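PDB 4FS7: uncharacterized protein from Bacteroides ovatus, which is of unknown function but, as an extracellular leucine-rich repeat protein of the BspA type, probably binds other proteins. Local coordinates for residues I260-S270 with I282-E290; C296-D306 with S318-P328. One frame throughout, in Å; residues are numbered along the deposited sequence. Where two conformers were deposited one is given.

Contact 1. Residues I260-S270 with I282-E290; sequences IQNNKLRIGGS and IYGSVIVPE. With EDO (1,2-ethanediol), chain C.
Ile260 and Tyr283 pair as a parallel bridge. Ile260 N donates to Ile282 O at 2.9 Å, and Gly284 N donates to Ile260 O at 2.8 Å. At the far end Ser270 N reaches Glu290 O. A water joins Ser270 OG to Glu290 OE2 there.

One side-chain bond crosses between these ends. In the conformer given, Ser285 OG lies anti to its backbone N (chi1 -168°) and donates in the carbonyl plane to Leu265 O at 2.9 Å. The same OG accepts from O1 of a 1,2-ethanediol, probably left from crystallisation. Ile287 N donates to O1, and Ile267 N donates to O2 at 3.0 Å. The diol thus bridges strands 266-267 and 287-288, where their backbones stand apart.

Side-chain packing completes the contact. Ile267 CD1 comes obliquely to the Tyr283 ring, 4.1 Å from Tyr283 CZ. The ring's hydroxyl donates to Ile287 O, which lies in the ring plane at its edge, and this bond anchors the hydroxyl end of the ring. Pro289 CG sits 4.2 Å from Ile267 CG2. Gln261 CD packs on Ile282 CG2.

Such in-register stacking of successive coils, parallel strand upon parallel strand, is characteristic of a leucine-rich repeat solenoid.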
ATOM      1  N   ILE A 260       9.270   1.904  17.850  1.00 13.44           N
ATOM      2  CA  ILE A 260       8.076   2.701  17.960  1.00 13.98           C
ATOM      3  C   ILE A 260       8.030   3.115  19.386  1.00 13.66           C
ATOM      4  O   ILE A 260       7.483   2.406  20.217  1.00 15.80           O
ATOM      5  CB  ILE A 260       6.785   1.901  17.605  1.00 17.43           C
ATOM      6  CG1 ILE A 260       6.858   1.308  16.233  1.00 19.68           C
ATOM      7  CG2 ILE A 260       5.599   2.811  17.691  1.00 20.70           C
ATOM      8  CD1 ILE A 260       5.494   0.627  15.835  1.00 22.69           C
ATOM      9  N   GLN A 261       8.607   4.271  19.700  1.00 13.63           N
ATOM     10  CA  GLN A 261       8.852   4.606  21.080  1.00 14.69           C
ATOM     11  C   GLN A 261       7.827   5.530  21.676  1.00 14.10           C
ATOM     12  O   GLN A 261       7.724   5.640  22.900  1.00 16.35           O
ATOM     13  CB  GLN A 261      10.243   5.149  21.298  1.00 16.80           C
ATOM     14  CG  GLN A 261      11.293   4.139  20.973  1.00 18.72           C
ATOM     15  CD  GLN A 261      12.685   4.505  21.429  1.00 21.55           C
ATOM     16  OE1 GLN A 261      12.955   4.519  22.617  1.00 20.68           O
ATOM     17  NE2 GLN A 261      13.592   4.751  20.490  1.00 30.50           N
ATOM     18  N   ASN A 262       7.081   6.219  20.828  1.00 14.36           N
ATOM     19  CA  ASN A 262       6.202   7.244  21.261  1.00 15.21           C
ATOM     20  C   ASN A 262       5.079   6.696  22.137  1.00 15.03           C
ATOM     21  O   ASN A 262       4.329   5.773  21.756  1.00 18.06           O
ATOM     22  CB  ASN A 262       5.638   7.981  20.046  1.00 16.89           C
ATOM     23  CG  ASN A 262       4.967   9.249  20.426  1.00 18.74           C
ATOM     24  OD1 ASN A 262       3.831   9.240  20.813  1.00 26.16           O
ATOM     25  ND2 ASN A 262       5.721  10.366  20.416  1.00 25.50           N
ATOM     26  N   ASN A 263       4.942   7.274  23.309  1.00 16.91           N
ATOM     27  CA  ASN A 263       3.982   6.791  24.286  1.00 18.78           C
ATOM     28  C   ASN A 263       2.520   7.059  23.882  1.00 20.20           C
ATOM     29  O   ASN A 263       1.635   6.298  24.316  1.00 26.15           O
ATOM     30  CB  ASN A 263       4.286   7.375  25.691  1.00 20.86           C
ATOM     31  CG  ASN A 263       4.211   8.905  25.751  1.00 22.12           C
ATOM     32  OD1 ASN A 263       4.679   9.632  24.856  1.00 22.91           O
ATOM     33  ND2 ASN A 263       3.654   9.397  26.853  1.00 31.15           N
ATOM     34  N   LYS A 264       2.295   8.103  23.057  1.00 19.02           N
ATOM     35  CA  LYS A 264       0.915   8.496  22.690  0.50 20.05           C
ATOM     36  C   LYS A 264       0.454   8.096  21.284  1.00 20.06           C
ATOM     37  O   LYS A 264      -0.685   8.395  20.880  1.00 21.87           O
ATOM     38  CB  LYS A 264       0.722   9.996  22.876  0.50 22.38           C
ATOM     39  CG  LYS A 264       0.846  10.439  24.329  0.50 24.48           C
ATOM     40  CD  LYS A 264      -0.324   9.937  25.151  0.50 26.96           C
ATOM     41  CE  LYS A 264      -1.503  10.901  25.083  0.50 32.25           C
ATOM     42  NZ  LYS A 264      -1.371  12.076  26.019  0.50 32.38           N
ATOM     43  N   LEU A 265       1.282   7.389  20.524  1.00 18.46           N
ATOM     44  CA  LEU A 265       0.879   6.934  19.174  1.00 17.55           C
ATOM     45  C   LEU A 265      -0.299   5.970  19.198  1.00 18.00           C
ATOM     46  O   LEU A 265      -0.268   5.009  19.970  1.00 21.11           O
ATOM     47  CB  LEU A 265       2.089   6.311  18.518  1.00 15.84           C
ATOM     48  CG  LEU A 265       1.915   5.719  17.120  1.00 15.62           C
ATOM     49  CD1 LEU A 265       1.460   6.771  16.100  1.00 17.29           C
ATOM     50  CD2 LEU A 265       3.179   5.035  16.702  1.00 18.06           C
ATOM     51  N   ARG A 266      -1.347   6.266  18.394  1.00 16.96           N
ATOM     52  CA  ARG A 266      -2.471   5.338  18.161  0.50 16.95           C
ATOM     53  C   ARG A 266      -2.089   4.296  17.108  1.00 14.24           C
ATOM     54  O   ARG A 266      -1.569   4.643  16.050  1.00 14.02           O
ATOM     55  CB  ARG A 266      -3.699   6.099  17.669  0.50 19.41           C
ATOM     56  CG  ARG A 266      -4.849   5.206  17.290  0.50 22.28           C
ATOM     57  CD  ARG A 266      -6.175   5.938  17.174  0.50 29.01           C
ATOM     58  NE  ARG A 266      -7.245   4.961  16.999  0.50 33.68           N
ATOM     59  CZ  ARG A 266      -8.543   5.235  16.976  0.50 36.78           C
ATOM     60  NH1 ARG A 266      -8.979   6.478  17.104  0.50 36.93           N
ATOM     61  NH2 ARG A 266      -9.410   4.245  16.801  0.50 40.64           N
ATOM     62  N   ILE A 267      -2.358   3.016  17.388  1.00 13.24           N
ATOM     63  CA  ILE A 267      -1.874   1.910  16.563  1.00 11.32           C
ATOM     64  C   ILE A 267      -2.967   0.843  16.475  1.00 11.00           C
ATOM     65  O   ILE A 267      -3.503   0.426  17.500  1.00 12.69           O
ATOM     66  CB  ILE A 267      -0.581   1.265  17.157  1.00 13.95           C
ATOM     67  CG1 ILE A 267       0.505   2.317  17.417  1.00 15.40           C
ATOM     68  CG2 ILE A 267      -0.037   0.171  16.272  1.00 14.57           C
ATOM     69  CD1 ILE A 267       1.759   1.761  18.101  1.00 18.91           C
ATOM     70  N   GLY A 268      -3.265   0.387  15.269  1.00 10.27           N
ATOM     71  CA  GLY A 268      -4.164  -0.733  15.086  1.00 10.48           C
ATOM     72  C   GLY A 268      -3.497  -2.076  15.356  1.00  9.46           C
ATOM     73  O   GLY A 268      -2.305  -2.158  15.649  1.00 10.65           O
ATOM     74  N   GLY A 269      -4.289  -3.133  15.259  1.00 10.24           N
ATOM     75  CA  GLY A 269      -3.816  -4.474  15.463  1.00  9.05           C
ATOM     76  C   GLY A 269      -2.953  -5.011  14.343  1.00  8.65           C
ATOM     77  O   GLY A 269      -2.909  -4.476  13.238  1.00  9.07           O
ATOM     78  N   SER A 270      -2.277  -6.115  14.641  1.00  8.61           N
ATOM     79  CA  SER A 270      -1.577  -6.930  13.642  1.00  8.83           C
ATOM     80  C   SER A 270      -0.480  -6.202  12.871  1.00  8.29           C
ATOM     81  O   SER A 270      -0.172  -6.571  11.748  1.00  8.73           O
ATOM     82  CB  SER A 270      -2.585  -7.518  12.661  1.00  8.78           C
ATOM     83  OG  SER A 270      -3.532  -8.361  13.334  1.00 10.04           O
ATOM     84  N   ILE A 282      11.953  -2.277  19.771  1.00 10.50           N
ATOM     85  CA  ILE A 282      11.839  -1.313  20.843  1.00 11.52           C
ATOM     86  C   ILE A 282      10.438  -0.728  20.742  1.00 10.90           C
ATOM     87  O   ILE A 282      10.053  -0.222  19.685  1.00 12.59           O
ATOM     88  CB  ILE A 282      12.882  -0.173  20.782  1.00 12.68           C
ATOM     89  CG1 ILE A 282      14.286  -0.737  20.634  1.00 15.22           C
ATOM     90  CG2 ILE A 282      12.673   0.732  22.009  1.00 16.79           C
ATOM     91  CD1 ILE A 282      15.372   0.325  20.264  1.00 19.00           C
ATOM     92  N   TYR A 283       9.665  -0.779  21.818  1.00 10.93           N
ATOM     93  CA  TYR A 283       8.256  -0.436  21.760  1.00 10.67           C
ATOM     94  C   TYR A 283       7.821   0.290  23.024  1.00 11.07           C
ATOM     95  O   TYR A 283       8.028  -0.212  24.113  1.00 12.26           O
ATOM     96  CB  TYR A 283       7.422  -1.706  21.558  1.00 11.35           C
ATOM     97  CG  TYR A 283       5.952  -1.437  21.296  1.00 11.22           C
ATOM     98  CD1 TYR A 283       5.066  -1.177  22.311  1.00 11.32           C
ATOM     99  CD2 TYR A 283       5.458  -1.440  19.988  1.00 12.92           C
ATOM    100  CE1 TYR A 283       3.728  -0.924  22.059  1.00 11.10           C
ATOM    101  CE2 TYR A 283       4.128  -1.209  19.736  1.00 12.51           C
ATOM    102  CZ  TYR A 283       3.269  -0.923  20.763  1.00 10.40           C
ATOM    103  OH  TYR A 283       1.947  -0.727  20.485  1.00 12.92           O
ATOM    104  N   GLY A 284       7.202   1.455  22.871  1.00 11.46           N
ATOM    105  CA  GLY A 284       6.804   2.310  23.980  1.00 11.85           C
ATOM    106  C   GLY A 284       5.387   2.745  24.058  1.00 11.56           C
ATOM    107  O   GLY A 284       5.002   3.435  24.998  1.00 13.43           O
ATOM    108  N   SER A 285       4.543   2.401  23.079  1.00 12.50           N
ATOM    109  CA  SER A 285       3.161   2.830  23.167  0.50 13.59           C
ATOM    110  C   SER A 285       2.455   2.094  24.301  1.00 12.06           C
ATOM    111  O   SER A 285       2.793   0.953  24.642  1.00 13.57           O
ATOM    112  CB  SER A 285       2.398   2.644  21.860  0.50 15.76           C
ATOM    113  OG  SER A 285       1.151   3.328  21.932  0.50 18.10           O
ATOM    114  N   VAL A 286       1.470   2.746  24.903  1.00 12.90           N
ATOM    115  CA  VAL A 286       0.862   2.276  26.142  1.00 12.98           C
ATOM    116  C   VAL A 286       0.261   0.853  26.043  1.00 12.06           C
ATOM    117  O   VAL A 286       0.293   0.067  26.984  1.00 13.22           O
ATOM    118  CB  VAL A 286      -0.142   3.298  26.721  1.00 15.08           C
ATOM    119  CG1 VAL A 286      -1.316   3.545  25.815  1.00 20.41           C
ATOM    120  CG2 VAL A 286      -0.629   2.860  28.061  1.00 17.58           C
ATOM    121  N   ILE A 287      -0.334   0.557  24.898  1.00 11.87           N
ATOM    122  CA  ILE A 287      -0.912  -0.747  24.607  1.00 11.14           C
ATOM    123  C   ILE A 287      -0.100  -1.378  23.475  1.00 10.88           C
ATOM    124  O   ILE A 287       0.180  -0.703  22.470  1.00 11.19           O
ATOM    125  CB  ILE A 287      -2.383  -0.608  24.169  1.00 12.79           C
ATOM    126  CG1 ILE A 287      -3.264  -0.079  25.286  1.00 13.20           C
ATOM    127  CG2 ILE A 287      -2.938  -1.959  23.629  1.00 14.22           C
ATOM    128  CD1 ILE A 287      -4.543   0.586  24.807  1.00 20.91           C
ATOM    129  N   VAL A 288       0.236  -2.659  23.614  1.00 10.92           N
ATOM    130  CA  VAL A 288       0.674  -3.507  22.511  1.00 10.27           C
ATOM    131  C   VAL A 288      -0.612  -4.158  21.964  1.00  9.69           C
ATOM    132  O   VAL A 288      -1.180  -5.003  22.631  1.00 11.25           O
ATOM    133  CB  VAL A 288       1.654  -4.635  22.919  1.00 10.98           C
ATOM    134  CG1 VAL A 288       2.061  -5.502  21.670  1.00 11.81           C
ATOM    135  CG2 VAL A 288       2.888  -4.070  23.621  1.00 12.34           C
ATOM    136  N   PRO A 289      -1.139  -3.691  20.823  1.00  9.85           N
ATOM    137  CA  PRO A 289      -2.455  -4.208  20.379  1.00  9.47           C
ATOM    138  C   PRO A 289      -2.463  -5.690  20.061  1.00  8.31           C
ATOM    139  O   PRO A 289      -1.415  -6.338  19.932  1.00  8.82           O
ATOM    140  CB  PRO A 289      -2.715  -3.406  19.076  1.00 11.69           C
ATOM    141  CG  PRO A 289      -1.889  -2.224  19.166  1.00 12.67           C
ATOM    142  CD  PRO A 289      -0.672  -2.603  19.949  1.00  9.97           C
ATOM    143  N   GLU A 290      -3.658  -6.225  19.894  1.00  8.73           N
ATOM    144  CA  GLU A 290      -3.799  -7.605  19.478  1.00  8.89           C
ATOM    145  C   GLU A 290      -2.889  -7.958  18.311  1.00  8.20           C
ATOM    146  O   GLU A 290      -2.783  -7.185  17.345  1.00  8.55           O
ATOM    147  CB  GLU A 290      -5.272  -7.924  19.159  1.00 10.38           C
ATOM    148  CG  GLU A 290      -5.819  -7.209  17.928  1.00 13.24           C
ATOM    149  CD  GLU A 290      -7.147  -7.726  17.414  1.00 19.03           C
ATOM    150  OE1 GLU A 290      -7.969  -8.139  18.244  1.00 26.06           O
ATOM    151  OE2 GLU A 290      -7.388  -7.708  16.180  1.00 20.59           O
TER
HETATM  152  C1  EDO C 502      -1.501   1.737  21.069  1.00 22.27           C
HETATM  153  O1  EDO C 502      -1.243   2.285  22.423  1.00 22.16           O
HETATM  154  C2  EDO C 502      -2.992   1.453  20.749  1.00 28.32           C
HETATM  155  O2  EDO C 502      -3.604   2.588  20.082  1.00 27.34           O
HETATM  156  O   HOH W   1      -5.667  -7.002  14.229  1.00 15.01           O

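Contact 2. Residues C296-D306 with S318-P328; sequences CSSLTEVKLLD and SCTSLVSIDLP
Ser321 sits over the backbone of Ser297, at the turn end of the contact. Its CB lies 3.2 Å from Ser297 O and also touches Thr300 CG2. From CB the hydroxyl turns beside its own backbone N, anti to the carbonyl carbon (chi1 -70°). This brings OG to Ser297 O, to which it donates at 2.7 Å, tilted 17° from the carbonyl plane. The carbonyl oxygen takes a second proton from a water that also bonds Thr320 OG1. With an alanine here, Ser297 O is likely to lose its direct partner from the next coil.

Both segments carry a type I turn, Cys296 to Leu299 and Cys319 to Leu322. The two cysteines lie at matching places in successive coils, with Cys319 SG 3.8 Å from Cys296 CB, and the sulfur also meets Leu299 CD2. Equivalent positions fall on top of each other because these are consecutive coils of a BspA-type leucine-rich repeat region, and the leucines and cysteines make its inner ladders.

Further along, Val302 splits its two methyls. CG2 meets Leu322 CD1, the two side chains crossing at about a right angle, and CG1 packs on Ile325 CD1 at 3.8 Å. Leu304 lies side by side with Leu327, CD1 to CD2, while its CB rests on Pro328 CD at 3.7 Å. Pro328 CG also comes to Leu305 O.

Between the backbones of 300-304 and 323-326, waters take the place of direct sheet bonds. One accepts from Val302 N and donates to Ser324 O. Another donates to Val302 O and accepts from Asp326 N at 3.0 Å. A third links Thr300 O to Val323 N.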
ATOM      1  N   CYS A 296       6.118 -13.779  14.583  1.00  8.80           N
ATOM      2  CA  CYS A 296       7.467 -13.209  14.405  1.00  8.25           C
ATOM      3  C   CYS A 296       8.465 -14.222  14.969  1.00  8.57           C
ATOM      4  O   CYS A 296       9.032 -14.113  16.049  1.00  9.19           O
ATOM      5  CB  CYS A 296       7.539 -11.839  15.081  1.00  7.48           C
ATOM      6  SG  CYS A 296       6.607 -10.585  14.153  1.00  9.35           S
ATOM      7  N   SER A 297       8.678 -15.267  14.180  1.00  9.08           N
ATOM      8  CA  SER A 297       9.410 -16.446  14.586  1.00 10.10           C
ATOM      9  C   SER A 297      10.922 -16.283  14.699  1.00 10.55           C
ATOM     10  O   SER A 297      11.569 -17.203  15.220  1.00 12.17           O
ATOM     11  CB  SER A 297       9.051 -17.631  13.670  1.00 12.48           C
ATOM     12  OG  SER A 297       9.181 -17.256  12.337  1.00 14.33           O
ATOM     13  N   SER A 298      11.458 -15.162  14.238  1.00  9.46           N
ATOM     14  CA  SER A 298      12.875 -14.805  14.441  1.00  9.93           C
ATOM     15  C   SER A 298      13.102 -13.770  15.535  1.00  9.22           C
ATOM     16  O   SER A 298      14.247 -13.377  15.789  1.00 10.77           O
ATOM     17  CB  SER A 298      13.498 -14.304  13.123  1.00 12.06           C
ATOM     18  OG  SER A 298      13.576 -15.343  12.185  1.00 16.66           O
ATOM     19  N   LEU A 299      12.051 -13.330  16.211  1.00  8.56           N
ATOM     20  CA  LEU A 299      12.162 -12.218  17.184  1.00  8.11           C
ATOM     21  C   LEU A 299      12.876 -12.728  18.439  1.00  9.90           C
ATOM     22  O   LEU A 299      12.437 -13.697  19.067  1.00 10.20           O
ATOM     23  CB  LEU A 299      10.771 -11.747  17.546  1.00  8.71           C
ATOM     24  CG  LEU A 299      10.636 -10.590  18.505  1.00  9.33           C
ATOM     25  CD1 LEU A 299      11.451  -9.363  18.097  1.00  9.97           C
ATOM     26  CD2 LEU A 299       9.142 -10.257  18.664  1.00 12.10           C
ATOM     27  N   THR A 300      13.996 -12.078  18.769  1.00 10.18           N
ATOM     28  CA  THR A 300      14.845 -12.504  19.873  1.00 10.14           C
ATOM     29  C   THR A 300      15.174 -11.396  20.854  1.00 10.68           C
ATOM     30  O   THR A 300      15.714 -11.695  21.932  1.00 14.23           O
ATOM     31  CB  THR A 300      16.143 -13.185  19.337  1.00 11.77           C
ATOM     32  OG1 THR A 300      16.816 -12.254  18.473  1.00 14.82           O
ATOM     33  CG2 THR A 300      15.869 -14.488  18.633  1.00 13.18           C
ATOM     34  N   GLU A 301      14.862 -10.133  20.582  1.00 10.93           N
ATOM     35  CA  GLU A 301      15.073  -9.049  21.521  1.00 12.12           C
ATOM     36  C   GLU A 301      13.894  -8.116  21.517  1.00 11.92           C
ATOM     37  O   GLU A 301      13.557  -7.541  20.469  1.00 12.61           O
ATOM     38  CB  GLU A 301      16.328  -8.246  21.226  0.50 16.17           C
ATOM     39  CG  GLU A 301      16.407  -6.977  22.067  0.50 20.80           C
ATOM     40  CD  GLU A 301      17.746  -6.317  22.017  0.50 25.48           C
ATOM     41  OE1 GLU A 301      18.738  -6.962  22.442  0.50 25.11           O
ATOM     42  OE2 GLU A 301      17.797  -5.150  21.564  0.50 30.22           O
ATOM     43  N   VAL A 302      13.253  -7.981  22.661  1.00 11.18           N
ATOM     44  CA  VAL A 302      12.103  -7.107  22.816  1.00 11.16           C
ATOM     45  C   VAL A 302      12.297  -6.189  23.995  1.00 13.08           C
ATOM     46  O   VAL A 302      12.387  -6.653  25.152  1.00 15.22           O
ATOM     47  CB  VAL A 302      10.784  -7.900  22.994  1.00 11.87           C
ATOM     48  CG1 VAL A 302       9.619  -6.931  23.189  1.00 13.33           C
ATOM     49  CG2 VAL A 302      10.540  -8.855  21.844  1.00 12.66           C
ATOM     50  N   LYS A 303      12.449  -4.900  23.709  1.00 10.53           N
ATOM     51  CA  LYS A 303      12.501  -3.865  24.722  1.00 10.39           C
ATOM     52  C   LYS A 303      11.182  -3.146  24.816  1.00 10.79           C
ATOM     53  O   LYS A 303      10.813  -2.403  23.907  1.00 12.75           O
ATOM     54  CB  LYS A 303      13.655  -2.895  24.456  1.00 12.66           C
ATOM     55  CG  LYS A 303      13.659  -1.701  25.435  1.00 16.55           C
ATOM     56  CD  LYS A 303      13.971  -2.096  26.835  1.00 19.94           C
ATOM     57  CE  LYS A 303      13.787  -0.895  27.803  1.00 23.05           C
ATOM     58  NZ  LYS A 303      14.182  -1.255  29.226  1.00 27.26           N
ATOM     59  N   LEU A 304      10.448  -3.403  25.887  1.00 11.72           N
ATOM     60  CA  LEU A 304       9.220  -2.688  26.230  1.00 11.38           C
ATOM     61  C   LEU A 304       9.557  -1.557  27.179  1.00 12.29           C
ATOM     62  O   LEU A 304      10.085  -1.797  28.256  1.00 13.10           O
ATOM     63  CB  LEU A 304       8.168  -3.614  26.860  1.00 11.86           C
ATOM     64  CG  LEU A 304       7.753  -4.799  26.001  1.00 12.42           C
ATOM     65  CD1 LEU A 304       6.718  -5.648  26.806  1.00 16.61           C
ATOM     66  CD2 LEU A 304       7.221  -4.377  24.607  1.00 14.50           C
ATOM     67  N   LEU A 305       9.288  -0.324  26.777  1.00 11.96           N
ATOM     68  CA  LEU A 305       9.552   0.827  27.620  1.00 12.46           C
ATOM     69  C   LEU A 305       8.582   0.893  28.806  1.00 12.64           C
ATOM     70  O   LEU A 305       7.564   0.213  28.801  1.00 12.10           O
ATOM     71  CB  LEU A 305       9.513   2.107  26.795  1.00 12.81           C
ATOM     72  CG  LEU A 305      10.560   2.150  25.642  1.00 17.47           C
ATOM     73  CD1 LEU A 305      10.368   3.438  24.833  1.00 19.99           C
ATOM     74  CD2 LEU A 305      11.985   1.958  26.070  1.00 21.68           C
ATOM     75  N   ASP A 306       8.937   1.670  29.839  1.00 13.48           N
ATOM     76  CA  ASP A 306       8.153   1.788  31.050  1.00 13.35           C
ATOM     77  C   ASP A 306       6.766   2.317  30.794  1.00 12.95           C
ATOM     78  O   ASP A 306       5.889   2.216  31.649  1.00 14.34           O
ATOM     79  CB  ASP A 306       8.861   2.687  32.062  1.00 15.51           C
ATOM     80  CG  ASP A 306      10.123   2.106  32.639  1.00 19.15           C
ATOM     81  OD1 ASP A 306      10.428   0.893  32.451  1.00 19.46           O
ATOM     82  OD2 ASP A 306      10.812   2.915  33.327  1.00 21.61           O
ATOM     83  N   SER A 318       3.282 -17.408  18.770  1.00  8.62           N
ATOM     84  CA  SER A 318       4.087 -18.016  17.741  1.00  8.99           C
ATOM     85  C   SER A 318       5.431 -17.311  17.520  1.00  9.06           C
ATOM     86  O   SER A 318       6.115 -17.544  16.509  1.00  9.54           O
ATOM     87  CB  SER A 318       3.306 -18.232  16.429  1.00 10.39           C
ATOM     88  OG  SER A 318       2.482 -19.387  16.513  1.00 13.90           O
ATOM     89  N   CYS A 319       5.899 -16.577  18.535  1.00  8.49           N
ATOM     90  CA  CYS A 319       7.271 -16.014  18.523  1.00  8.47           C
ATOM     91  C   CYS A 319       8.195 -17.063  19.113  1.00  8.08           C
ATOM     92  O   CYS A 319       8.581 -17.029  20.277  1.00  9.97           O
ATOM     93  CB  CYS A 319       7.304 -14.701  19.280  1.00  8.29           C
ATOM     94  SG  CYS A 319       6.471 -13.346  18.425  1.00  9.23           S
ATOM     95  N   THR A 320       8.542 -18.029  18.287  1.00  8.60           N
ATOM     96  CA  THR A 320       9.173 -19.280  18.688  1.00  9.46           C
ATOM     97  C   THR A 320      10.661 -19.199  19.003  1.00 10.85           C
ATOM     98  O   THR A 320      11.200 -20.181  19.528  1.00 12.92           O
ATOM     99  CB  THR A 320       8.936 -20.364  17.629  1.00 11.26           C
ATOM    100  OG1 THR A 320       9.302 -19.849  16.349  1.00 13.23           O
ATOM    101  CG2 THR A 320       7.464 -20.848  17.639  1.00 11.91           C
ATOM    102  N   SER A 321      11.294 -18.062  18.758  1.00  9.35           N
ATOM    103  CA  SER A 321      12.711 -17.857  19.082  1.00 10.13           C
ATOM    104  C   SER A 321      12.934 -16.973  20.311  1.00  9.25           C
ATOM    105  O   SER A 321      14.077 -16.811  20.744  1.00 10.88           O
ATOM    106  CB  SER A 321      13.431 -17.210  17.882  1.00 12.15           C
ATOM    107  OG  SER A 321      13.549 -18.112  16.807  1.00 15.44           O
ATOM    108  N   LEU A 322      11.877 -16.409  20.883  1.00  8.82           N
ATOM    109  CA  LEU A 322      12.015 -15.463  21.973  1.00  9.11           C
ATOM    110  C   LEU A 322      12.284 -16.219  23.282  1.00  9.81           C
ATOM    111  O   LEU A 322      11.485 -17.036  23.684  1.00 11.64           O
ATOM    112  CB  LEU A 322      10.708 -14.679  22.112  1.00 11.27           C
ATOM    113  CG  LEU A 322      10.667 -13.560  23.170  1.00 12.69           C
ATOM    114  CD1 LEU A 322      11.765 -12.472  22.844  1.00 14.97           C
ATOM    115  CD2 LEU A 322       9.246 -12.998  23.276  1.00 16.79           C
ATOM    116  N   VAL A 323      13.408 -15.921  23.923  1.00 10.44           N
ATOM    117  CA  VAL A 323      13.860 -16.639  25.119  1.00 11.18           C
ATOM    118  C   VAL A 323      13.568 -15.845  26.371  1.00 10.00           C
ATOM    119  O   VAL A 323      13.206 -16.407  27.429  1.00 10.57           O
ATOM    120  CB  VAL A 323      15.384 -16.920  25.003  1.00 11.54           C
ATOM    121  CG1 VAL A 323      15.935 -17.374  26.389  1.00 13.62           C
ATOM    122  CG2 VAL A 323      15.599 -17.973  23.988  1.00 13.30           C
ATOM    123  N   SER A 324      13.748 -14.537  26.307  1.00 11.45           N
ATOM    124  CA  SER A 324      13.591 -13.631  27.467  1.00 13.93           C
ATOM    125  C   SER A 324      12.738 -12.443  27.097  1.00 13.71           C
ATOM    126  O   SER A 324      12.898 -11.877  25.998  1.00 16.00           O
ATOM    127  CB  SER A 324      14.952 -13.099  27.939  1.00 17.75           C
ATOM    128  OG  SER A 324      15.856 -14.168  28.181  1.00 17.84           O
ATOM    129  N   ILE A 325      11.922 -12.002  28.037  1.00 12.88           N
ATOM    130  CA  ILE A 325      11.291 -10.707  27.935  1.00 13.31           C
ATOM    131  C   ILE A 325      11.103 -10.105  29.334  1.00 14.52           C
ATOM    132  O   ILE A 325      10.677 -10.789  30.288  1.00 14.17           O
ATOM    133  CB  ILE A 325      10.005 -10.735  27.114  1.00 13.63           C
ATOM    134  CG1 ILE A 325       9.517  -9.316  26.752  1.00 14.25           C
ATOM    135  CG2 ILE A 325       8.917 -11.558  27.877  1.00 14.99           C
ATOM    136  CD1 ILE A 325       8.298  -9.300  25.804  1.00 15.35           C
ATOM    137  N   ASP A 326      11.544  -8.862  29.443  1.00 14.83           N
ATOM    138  CA  ASP A 326      11.421  -8.075  30.670  1.00 14.66           C
ATOM    139  C   ASP A 326      10.169  -7.258  30.551  1.00 14.82           C
ATOM    140  O   ASP A 326      10.080  -6.339  29.735  1.00 17.67           O
ATOM    141  CB  ASP A 326      12.688  -7.237  30.846  1.00 16.81           C
ATOM    142  CG  ASP A 326      12.689  -6.362  32.094  1.00 22.54           C
ATOM    143  OD1 ASP A 326      11.998  -6.686  33.060  1.00 24.34           O
ATOM    144  OD2 ASP A 326      13.438  -5.357  32.092  1.00 30.61           O
ATOM    145  N   LEU A 327       9.166  -7.608  31.331  1.00 14.06           N
ATOM    146  CA  LEU A 327       7.906  -6.851  31.380  1.00 14.23           C
ATOM    147  C   LEU A 327       8.143  -5.661  32.286  1.00 15.56           C
ATOM    148  O   LEU A 327       8.635  -5.827  33.410  1.00 17.11           O
ATOM    149  CB  LEU A 327       6.766  -7.703  31.908  1.00 14.74           C
ATOM    150  CG  LEU A 327       6.368  -8.892  31.017  1.00 14.95           C
ATOM    151  CD1 LEU A 327       5.087  -9.520  31.595  1.00 14.54           C
ATOM    152  CD2 LEU A 327       6.225  -8.506  29.555  1.00 18.08           C
ATOM    153  N   PRO A 328       7.809  -4.461  31.823  1.00 13.44           N
ATOM    154  CA  PRO A 328       8.151  -3.296  32.618  1.00 14.45           C
ATOM    155  C   PRO A 328       7.240  -3.121  33.815  1.00 13.91           C
ATOM    156  O   PRO A 328       6.163  -3.749  33.953  1.00 14.01           O
ATOM    157  CB  PRO A 328       8.032  -2.135  31.617  1.00 15.83           C
ATOM    158  CG  PRO A 328       7.062  -2.621  30.614  1.00 16.88           C
ATOM    159  CD  PRO A 328       7.361  -4.094  30.473  1.00 14.94           C
TER
HETATM  160  O   HOH W   2      11.896 -20.290  15.680  1.00 30.19           O
HETATM  161  O   HOH W   3      15.221 -13.532  23.889  1.00 23.07           O
HETATM  162  O   HOH W   4      14.077  -9.681  24.922  1.00 16.49           O
HETATM  163  O   HOH W   5      13.496  -7.893  27.394  1.00 17.61           O
HETATM  164  O   HOH W   6      11.442  -5.454  27.694  1.00 21.30           O
HETATM  165  O   HOH W   7      11.050  -3.623  30.096  1.00 30.31           O

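From the N terminus, the chain first reaches 260-270. It makes one turn of the solenoid and returns at 282-290, where contact 1 closes a loop of 11 intervening residues. It then runs on to 296-306, makes the next turn and closes contact 2 at 318-328, again after 11 residues. The two loops follow in series and neither nests nor crosses. Their centres are about 15 Å apart. They join through the parallel sheet, where strands 280-283 and 301-304 are neighbours. Tyr283 N probably bonds Lys303 O, and Tyr283 O probably bonds Leu305 N. Leu305 CD1 also packs against Gln261 and Gly284, so successive coils continue from contact 1 into contact 2.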